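Local coordinates for protein accelerated cell death 11 (PDB 4NT1) that selectively transfers ceramide-1-phosphate and phytoceramide-1-phosphate between membranes and does not transport ceramide lacking the phosphate headgroup, at residues 49-52 against 53-57. Sequence-based numbering, arbitrary orientation.
Sequences GCLG and IAFKF
Leu-51 lays its CD1 methyl over one face of the Phe-55 ring in a CH-pi contact: the carbon stands 3.9 Å from the ring centroid and only 14° off the ring normal. Its CB closes on the rim of the same ring, 3.5 Å from Phe-55 CD1. With CG of Leu-51 anti to the carbonyl carbon (chi1 -58°), CD1 is carried over the aromatic. Gly-52 has the positive phi with which the backbone leaves helix 34-51, and Phe-55 N donates to Gly-52 O, 3.0 Å away, with an N-H...O angle of 157°. That i to i+3 bond spans a short 3-10 turn at Ile-53 and Ala-54, linking helix 34-51 to helix 57-63 of the all-helical GLTP fold. One water bridges the corner, donating to Leu-51 O at 2.8 Å and accepting from Ala-54 N at 2.9 Å. Both apolar side chains are buried: Leu-51 also meets Leu-115 and Phe-55 meets Met-111, both on helix 98-121, while Met-156 and Leu-159 touch Phe-55 from a loop. The Phe-55 side chain lies about 8 Å from that of His-144, which binds the ceramide-1-phosphate-type lipid.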
loop_
_atom_site.group_PDB
_atom_site.type_symbol
_atom_site.label_atom_id
_atom_site.label_comp_id
_atom_site.label_asym_id
_atom_site.label_seq_id
_atom_site.Cartn_x
_atom_site.Cartn_y
_atom_site.Cartn_z
ATOM N N GLY A 49 -6.310 5.622 8.258
ATOM C CA GLY A 49 -7.028 6.415 9.236
ATOM C C GLY A 49 -8.194 5.631 9.799
ATOM O O GLY A 49 -8.508 5.736 10.982
ATOM N N CYS A 50 -8.833 4.836 8.941
ATOM C CA CYS A 50 -9.933 3.981 9.356
ATOM C C CYS A 50 -9.528 3.025 10.470
ATOM O O CYS A 50 -10.324 2.756 11.362
ATOM C CB CYS A 50 -10.485 3.181 8.172
ATOM S SG CYS A 50 -11.428 4.165 6.995
ATOM N N LEU A 51 -8.303 2.510 10.411
ATOM C CA LEU A 51 -7.828 1.534 11.393
ATOM C C LEU A 51 -7.522 2.147 12.761
ATOM O O LEU A 51 -7.388 1.429 13.756
ATOM C CB LEU A 51 -6.592 0.806 10.869
ATOM C CG LEU A 51 -6.813 0.078 9.546
ATOM C CD1 LEU A 51 -5.521 -0.580 9.077
ATOM C CD2 LEU A 51 -7.914 -0.953 9.720
ATOM N N GLY A 52 -7.401 3.469 12.812
ATOM C CA GLY A 52 -7.213 4.150 14.080
ATOM C C GLY A 52 -5.778 4.413 14.490
ATOM O O GLY A 52 -4.843 4.303 13.690
ATOM N N ILE A 53 -5.606 4.750 15.764
ATOM C CA ILE A 53 -4.327 5.240 16.269
ATOM C C ILE A 53 -3.151 4.268 16.129
ATOM O O ILE A 53 -2.003 4.690 16.052
ATOM C CB ILE A 53 -4.467 5.731 17.736
ATOM C CG1 ILE A 53 -3.121 6.217 18.272
ATOM C CG2 ILE A 53 -5.046 4.632 18.625
ATOM C CD1 ILE A 53 -2.595 7.450 17.561
ATOM N N ALA A 54 -3.428 2.968 16.070
ATOM C CA ALA A 54 -2.348 1.999 15.903
ATOM C C ALA A 54 -1.536 2.345 14.658
ATOM O O ALA A 54 -0.327 2.120 14.599
ATOM C CB ALA A 54 -2.889 0.580 15.812
ATOM N N PHE A 55 -2.220 2.898 13.665
ATOM C CA PHE A 55 -1.618 3.144 12.359
ATOM C C PHE A 55 -1.335 4.614 12.069
ATOM O O PHE A 55 -1.221 5.014 10.912
ATOM C CB PHE A 55 -2.464 2.491 11.255
ATOM C CG PHE A 55 -2.469 0.996 11.342
ATOM C CD1 PHE A 55 -3.385 0.342 12.149
ATOM C CD2 PHE A 55 -1.517 0.250 10.668
ATOM C CE1 PHE A 55 -3.373 -1.036 12.266
ATOM C CE2 PHE A 55 -1.496 -1.128 10.768
ATOM C CZ PHE A 55 -2.430 -1.779 11.576
ATOM N N LYS A 56 -1.176 5.406 13.126
ATOM C CA LYS A 56 -0.768 6.802 12.974
ATOM C C LYS A 56 0.544 6.944 12.197
ATOM O O LYS A 56 0.742 7.935 11.491
ATOM C CB LYS A 56 -0.660 7.469 14.344
ATOM C CG LYS A 56 -0.247 8.929 14.317
ATOM C CD LYS A 56 -0.357 9.519 15.723
ATOM C CE LYS A 56 0.532 10.749 15.891
ATOM N NZ LYS A 56 0.438 11.319 17.268
ATOM N N PHE A 57 1.429 5.955 12.319
ATOM C CA PHE A 57 2.723 5.985 11.634
ATOM C C PHE A 57 2.547 6.123 10.125
ATOM O O PHE A 57 3.399 6.678 9.430
ATOM C CB PHE A 57 3.557 4.723 11.941
ATOM C CG PHE A 57 3.041 3.462 11.279
ATOM C CD1 PHE A 57 3.407 3.145 9.975
ATOM C CD2 PHE A 57 2.207 2.589 11.962
ATOM C CE1 PHE A 57 2.928 1.992 9.364
ATOM C CE2 PHE A 57 1.726 1.435 11.359
ATOM C CZ PHE A 57 2.093 1.137 10.056
HETATM O O HOH W 1 -6.002 1.667 16.145
#